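Local coordinates for Aac(6')-ib (Escherichia coli, PDB 2BUE), which probably transfers the acetyl group of acetyl-CoA to the 6'-amino group of aminoglycosides such as kanamycin B, conferring antibiotic resistance, at residues A[41-53]-A[117-129]. The protein carries 2 engineered substitutions. Sequence-based numbering, arbitrary orientation. Where two conformers were deposited one is given.
Sequences EWLNRSHIVEWWG and IDQLLANASQLGK. With RIO (ribostamycin), chain C.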
loop_
_atom_site.group_PDB
_atom_site.type_symbol
_atom_site.label_atom_id
_atom_site.label_comp_id
_atom_site.label_asym_id
_atom_site.label_seq_id
_atom_site.Cartn_x
_atom_site.Cartn_y
_atom_site.Cartn_z
ATOM N N GLU A 41 -1.789 3.432 17.259
ATOM C CA GLU A 41 -2.845 4.427 17.390
ATOM C C GLU A 41 -3.662 4.527 16.082
ATOM O O GLU A 41 -4.899 4.427 16.112
ATOM C CB GLU A 41 -2.292 5.787 17.813
ATOM C CG GLU A 41 -3.404 6.810 17.894
ATOM C CD GLU A 41 -2.969 8.173 18.413
ATOM O OE1 GLU A 41 -1.773 8.374 18.711
ATOM O OE2 GLU A 41 -3.878 9.039 18.508
ATOM N N TRP A 42 -2.962 4.706 14.955
ATOM C CA TRP A 42 -3.616 4.791 13.636
ATOM C C TRP A 42 -4.513 3.598 13.314
ATOM O O TRP A 42 -5.654 3.777 12.847
ATOM C CB TRP A 42 -2.566 4.935 12.532
ATOM C CG TRP A 42 -1.827 6.238 12.546
ATOM C CD1 TRP A 42 -2.069 7.331 13.340
ATOM C CD2 TRP A 42 -0.739 6.583 11.690
ATOM N NE1 TRP A 42 -1.175 8.345 13.028
ATOM C CE2 TRP A 42 -0.351 7.907 12.014
ATOM C CE3 TRP A 42 -0.049 5.891 10.673
ATOM C CZ2 TRP A 42 0.701 8.570 11.346
ATOM C CZ3 TRP A 42 1.001 6.546 10.005
ATOM C CH2 TRP A 42 1.355 7.882 10.341
ATOM N N LEU A 43 -4.003 2.386 13.533
ATOM C CA LEU A 43 -4.715 1.169 13.158
ATOM C C LEU A 43 -5.998 0.940 13.972
ATOM O O LEU A 43 -6.811 0.078 13.644
ATOM C CB LEU A 43 -3.793 -0.066 13.209
ATOM C CG LEU A 43 -2.676 -0.070 12.155
ATOM C CD1 LEU A 43 -1.777 -1.257 12.437
ATOM C CD2 LEU A 43 -3.266 -0.159 10.726
ATOM N N ASN A 44 -6.154 1.724 15.034
ATOM C CA ASN A 44 -7.363 1.686 15.848
ATOM C C ASN A 44 -8.307 2.877 15.654
ATOM O O ASN A 44 -9.300 3.035 16.402
ATOM C CB ASN A 44 -6.971 1.494 17.322
ATOM C CG ASN A 44 -6.544 0.059 17.611
ATOM O OD1 ASN A 44 -7.388 -0.828 17.786
ATOM N ND2 ASN A 44 -5.239 -0.176 17.660
ATOM N N ARG A 45 -8.008 3.717 14.674
ATOM C CA ARG A 45 -8.936 4.788 14.306
ATOM C C ARG A 45 -10.061 4.212 13.454
ATOM O O ARG A 45 -9.815 3.376 12.579
ATOM C CB ARG A 45 -8.212 5.932 13.617
ATOM C CG ARG A 45 -7.179 6.588 14.537
ATOM C CD ARG A 45 -6.520 7.768 13.893
ATOM N NE ARG A 45 -5.693 8.461 14.884
ATOM C CZ ARG A 45 -4.807 9.401 14.593
ATOM N NH1 ARG A 45 -4.613 9.787 13.332
ATOM N NH2 ARG A 45 -4.109 9.956 15.570
ATOM N N SER A 46 -11.300 4.632 13.720
ATOM C CA SER A 46 -12.460 4.018 13.068
ATOM C C SER A 46 -12.401 4.028 11.531
ATOM O O SER A 46 -12.786 3.042 10.896
ATOM C CB SER A 46 -13.760 4.656 13.565
ATOM O OG SER A 46 -13.779 6.043 13.295
ATOM N N HIS A 47 -11.916 5.117 10.932
ATOM C CA HIS A 47 -11.870 5.183 9.451
ATOM C C HIS A 47 -10.887 4.193 8.822
ATOM O O HIS A 47 -10.960 3.891 7.629
ATOM C CB HIS A 47 -11.586 6.598 8.954
ATOM C CG HIS A 47 -10.173 7.046 9.143
ATOM N ND1 HIS A 47 -9.698 7.539 10.344
ATOM C CD2 HIS A 47 -9.132 7.107 8.272
ATOM C CE1 HIS A 47 -8.429 7.879 10.203
ATOM N NE2 HIS A 47 -8.057 7.616 8.960
ATOM N N ILE A 48 -9.958 3.710 9.637
ATOM C CA ILE A 48 -8.949 2.749 9.208
ATOM C C ILE A 48 -9.411 1.311 9.501
ATOM O O ILE A 48 -9.314 0.411 8.658
ATOM C CB ILE A 48 -7.575 3.079 9.882
ATOM C CG1 ILE A 48 -7.036 4.401 9.294
ATOM C CG2 ILE A 48 -6.564 1.943 9.638
ATOM C CD1 ILE A 48 -5.929 5.081 10.071
ATOM N N VAL A 49 -9.934 1.102 10.697
ATOM C CA VAL A 49 -10.456 -0.205 11.079
ATOM C C VAL A 49 -11.435 -0.744 10.015
ATOM O O VAL A 49 -11.438 -1.938 9.713
ATOM C CB VAL A 49 -11.136 -0.144 12.467
ATOM C CG1 VAL A 49 -11.845 -1.435 12.765
ATOM C CG2 VAL A 49 -10.096 0.129 13.535
ATOM N N GLU A 50 -12.241 0.158 9.458
ATOM C CA GLU A 50 -13.233 -0.184 8.443
ATOM C C GLU A 50 -12.657 -1.006 7.270
ATOM O O GLU A 50 -13.312 -1.945 6.767
ATOM C CB GLU A 50 -13.883 1.110 7.934
ATOM C CG GLU A 50 -14.917 0.903 6.840
ATOM C CD GLU A 50 -15.694 2.166 6.489
ATOM O OE1 GLU A 50 -15.234 3.296 6.784
ATOM O OE2 GLU A 50 -16.796 2.011 5.914
ATOM N N TRP A 51 -11.428 -0.683 6.869
ATOM C CA TRP A 51 -10.835 -1.216 5.627
ATOM C C TRP A 51 -9.506 -1.951 5.842
ATOM O O TRP A 51 -8.890 -2.436 4.898
ATOM C CB TRP A 51 -10.613 -0.071 4.632
ATOM C CG TRP A 51 -11.877 0.640 4.222
ATOM C CD1 TRP A 51 -12.205 1.947 4.460
ATOM C CD2 TRP A 51 -12.993 0.067 3.521
ATOM N NE1 TRP A 51 -13.449 2.229 3.939
ATOM C CE2 TRP A 51 -13.957 1.094 3.362
ATOM C CE3 TRP A 51 -13.265 -1.211 3.010
ATOM C CZ2 TRP A 51 -15.182 0.882 2.703
ATOM C CZ3 TRP A 51 -14.485 -1.426 2.363
ATOM C CH2 TRP A 51 -15.425 -0.386 2.227
ATOM N N TRP A 52 -9.055 -2.003 7.092
ATOM C CA TRP A 52 -7.733 -2.512 7.387
ATOM C C TRP A 52 -7.771 -3.339 8.630
ATOM O O TRP A 52 -8.167 -2.857 9.693
ATOM C CB TRP A 52 -6.755 -1.367 7.612
ATOM C CG TRP A 52 -5.313 -1.785 7.546
ATOM C CD1 TRP A 52 -4.626 -2.594 8.433
ATOM C CD2 TRP A 52 -4.383 -1.419 6.535
ATOM N NE1 TRP A 52 -3.315 -2.746 8.015
ATOM C CE2 TRP A 52 -3.141 -2.025 6.863
ATOM C CE3 TRP A 52 -4.469 -0.629 5.378
ATOM C CZ2 TRP A 52 -2.003 -1.868 6.073
ATOM C CZ3 TRP A 52 -3.324 -0.466 4.590
ATOM C CH2 TRP A 52 -2.112 -1.088 4.944
ATOM N N GLY A 53 -7.328 -4.576 8.501
ATOM C CA GLY A 53 -7.224 -5.455 9.635
ATOM C C GLY A 53 -7.827 -6.801 9.302
ATOM O O GLY A 53 -7.158 -7.835 9.441
ATOM N N ILE A 117 1.302 -2.882 -3.415
ATOM C CA ILE A 117 1.261 -1.826 -2.409
ATOM C C ILE A 117 -0.052 -1.861 -1.618
ATOM O O ILE A 117 -1.098 -2.319 -2.132
ATOM C CB ILE A 117 1.455 -0.433 -3.036
ATOM C CG1 ILE A 117 0.372 -0.153 -4.103
ATOM C CG2 ILE A 117 2.865 -0.329 -3.681
ATOM C CD1 ILE A 117 0.342 1.330 -4.593
ATOM N N ASP A 118 0.030 -1.336 -0.400
ATOM C CA ASP A 118 -1.160 -1.101 0.457
ATOM C C ASP A 118 -0.867 0.190 1.193
ATOM O O ASP A 118 0.296 0.508 1.454
ATOM C CB ASP A 118 -1.329 -2.220 1.482
ATOM C CG ASP A 118 -1.423 -3.596 0.848
ATOM O OD1 ASP A 118 -2.486 -3.924 0.289
ATOM O OD2 ASP A 118 -0.425 -4.331 0.927
ATOM N N GLN A 119 -1.897 0.966 1.511
ATOM C CA GLN A 119 -1.650 2.217 2.219
ATOM C C GLN A 119 -2.903 2.758 2.895
ATOM O O GLN A 119 -4.028 2.317 2.618
ATOM C CB GLN A 119 -1.028 3.287 1.291
ATOM C CG GLN A 119 -1.985 3.974 0.360
ATOM C CD GLN A 119 -2.552 3.071 -0.678
ATOM O OE1 GLN A 119 -1.830 2.281 -1.306
ATOM N NE2 GLN A 119 -3.861 3.200 -0.909
ATOM N N LEU A 120 -2.660 3.662 3.828
ATOM C CA LEU A 120 -3.741 4.296 4.581
ATOM C C LEU A 120 -3.320 5.724 4.946
ATOM O O LEU A 120 -2.133 6.009 5.149
ATOM C CB LEU A 120 -4.072 3.485 5.843
ATOM C CG LEU A 120 -2.953 3.366 6.898
ATOM C CD1 LEU A 120 -3.037 4.513 7.919
ATOM C CD2 LEU A 120 -2.996 2.008 7.600
ATOM N N LEU A 121 -4.317 6.600 5.029
ATOM C CA LEU A 121 -4.133 7.949 5.553
ATOM C C LEU A 121 -4.554 7.987 7.027
ATOM O O LEU A 121 -5.648 7.545 7.399
ATOM C CB LEU A 121 -4.982 8.956 4.755
ATOM C CG LEU A 121 -4.537 9.238 3.313
ATOM C CD1 LEU A 121 -5.499 10.270 2.662
ATOM C CD2 LEU A 121 -3.075 9.713 3.301
ATOM N N ALA A 122 -3.686 8.556 7.847
ATOM C CA ALA A 122 -3.845 8.559 9.298
ATOM C C ALA A 122 -5.059 9.347 9.821
ATOM O O ALA A 122 -5.652 8.954 10.827
ATOM C CB ALA A 122 -2.568 9.109 9.939
ATOM N N ASN A 123 -5.403 10.448 9.146
ATOM C CA ASN A 123 -6.328 11.455 9.699
ATOM C C ASN A 123 -7.657 11.520 8.954
ATOM O O ASN A 123 -7.691 11.803 7.756
ATOM C CB ASN A 123 -5.654 12.830 9.701
ATOM C CG ASN A 123 -4.414 12.877 10.596
ATOM O OD1 ASN A 123 -4.451 12.450 11.751
ATOM N ND2 ASN A 123 -3.313 13.354 10.058
ATOM N N ALA A 124 -8.751 11.251 9.668
ATOM C CA ALA A 124 -10.081 11.268 9.057
ATOM C C ALA A 124 -10.326 12.585 8.325
ATOM O O ALA A 124 -10.940 12.608 7.256
ATOM C CB ALA A 124 -11.150 11.046 10.119
ATOM N N SER A 125 -9.818 13.669 8.899
ATOM C CA SER A 125 -10.026 15.022 8.356
ATOM C C SER A 125 -9.371 15.244 6.994
ATOM O O SER A 125 -9.728 16.184 6.268
ATOM C CB SER A 125 -9.550 16.088 9.354
ATOM O OG SER A 125 -8.142 16.079 9.506
ATOM N N GLN A 126 -8.428 14.367 6.644
ATOM C CA GLN A 126 -7.643 14.533 5.421
ATOM C C GLN A 126 -8.051 13.589 4.296
ATOM O O GLN A 126 -7.357 13.536 3.279
ATOM C CB GLN A 126 -6.134 14.399 5.729
ATOM C CG GLN A 126 -5.555 15.511 6.609
ATOM C CD GLN A 126 -4.076 15.332 6.947
ATOM O OE1 GLN A 126 -3.635 14.262 7.370
ATOM N NE2 GLN A 126 -3.298 16.397 6.763
ATOM N N LEU A 127 -9.161 12.864 4.463
ATOM C CA LEU A 127 -9.662 11.924 3.445
ATOM C C LEU A 127 -10.417 12.657 2.345
ATOM O O LEU A 127 -11.010 13.704 2.598
ATOM C CB LEU A 127 -10.592 10.867 4.051
ATOM C CG LEU A 127 -10.048 9.993 5.191
ATOM C CD1 LEU A 127 -11.104 9.040 5.753
ATOM C CD2 LEU A 127 -8.798 9.214 4.733
ATOM N N GLY A 128 -10.386 12.099 1.134
ATOM C CA GLY A 128 -11.148 12.641 -0.007
ATOM C C GLY A 128 -10.714 14.005 -0.511
ATOM O O GLY A 128 -11.513 14.733 -1.118
ATOM N N LYS A 129 -9.459 14.366 -0.265
ATOM C CA LYS A 129 -8.912 15.649 -0.695
ATOM C C LYS A 129 -7.669 15.494 -1.600
ATOM O O LYS A 129 -6.868 16.430 -1.739
ATOM C CB LYS A 129 -8.590 16.504 0.528
ATOM C CG LYS A 129 -9.840 16.926 1.321
ATOM C CD LYS A 129 -9.441 17.655 2.591
ATOM C CE LYS A 129 -10.660 18.098 3.367
ATOM N NZ LYS A 129 -10.260 18.992 4.493
HETATM O O1 RIO C . -0.501 -5.345 6.806
HETATM C C1 RIO C . 0.762 -5.957 7.107
HETATM C C2 RIO C . 0.546 -7.469 7.249
HETATM O O2 RIO C . -0.545 -7.934 6.428
HETATM C C3 RIO C . -0.038 -8.363 5.154
HETATM O O3 RIO C . -0.376 -7.412 4.124
HETATM C C4 RIO C . -1.091 -8.011 2.972
HETATM C C5 RIO C . -0.106 -8.579 1.910
HETATM O O4 RIO C . 0.670 -9.627 2.465
HETATM C C6 RIO C . -0.789 -9.069 0.621
HETATM N N1 RIO C . 0.263 -9.416 -0.378
HETATM C C7 RIO C . -1.698 -7.953 0.037
HETATM C C8 RIO C . -2.732 -7.499 1.089
HETATM N N2 RIO C . -3.632 -6.490 0.464
HETATM C C9 RIO C . -2.016 -6.920 2.359
HETATM O O5 RIO C . -3.087 -6.669 3.315
HETATM C C10 RIO C . -2.927 -5.454 4.050
HETATM O O6 RIO C . -3.455 -4.360 3.341
HETATM C C11 RIO C . -4.919 -4.333 3.189
HETATM C C12 RIO C . -5.255 -2.971 2.536
HETATM N N3 RIO C . -4.960 -3.005 1.095
HETATM C C13 RIO C . -5.631 -4.475 4.569
HETATM O O7 RIO C . -7.051 -4.611 4.323
HETATM C C14 RIO C . -5.091 -5.718 5.319
HETATM O O8 RIO C . -5.743 -5.918 6.606
HETATM C C15 RIO C . -3.562 -5.648 5.459
HETATM N N4 RIO C . -3.009 -6.836 6.108
HETATM C C16 RIO C . 1.489 -8.553 5.351
HETATM O O9 RIO C . 1.763 -9.924 5.114
HETATM C C17 RIO C . 1.720 -8.338 6.857
HETATM O O10 RIO C . 1.558 -9.624 7.517
#
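The indole of Trp52 is sandwiched between protein and antibiotic: Leu120 CD2 lies over one face, 3.8 Å from the centroid of the six-membered ring, and ribostamycin C13 over the other. A broad flat ring suits a wall with a leucine behind it and a sugar in front, and Tyr68 takes its NE1-H. At the ring's far end CH2 reaches Asp118 CB, 3.7 Å away, with ring and carboxylate planes nearly perpendicular (86°). One carboxylate oxygen accepts from two amines: N2 and N3 of ribostamycin each lie 2.8 Å from Asp118 OD1, and Gln94 NE2 binds OD2.

Farther along, Leu120 meets Leu43 and Ile48, its CD1 3.6 Å from Ile48 CD1. At the strand's last residue and just after, polar contacts join the apolar ones. With chi1 at 74° the His47 ring folds over its own backbone and turns NE2 to Leu121 O, 2.9 Å away. The acceptor lies in the ring plane, which suits a flat ring with an edge N-H. Arg45 NH1 binds Ala122 O at 2.8 Å from above the carbonyl plane, while its NH2 forms a salt bridge with Glu41. Small Ala122 lets the strand end come close, and its CB makes a CH-pi contact over the Trp42 face, 3.4 Å from the five-membered ring's centroid.

Helices 36-43 and 46-49 pack on one side of strand 114-121 in the GNAT fold. The side chain of Gln119 leaves on the opposite side, packs on helix 131-144 and bonds Tyr167 through OE1. The strand, paired with 88-97 and 151-154, hydrogen-bonds coenzyme A through Gln119 O and Leu121 N.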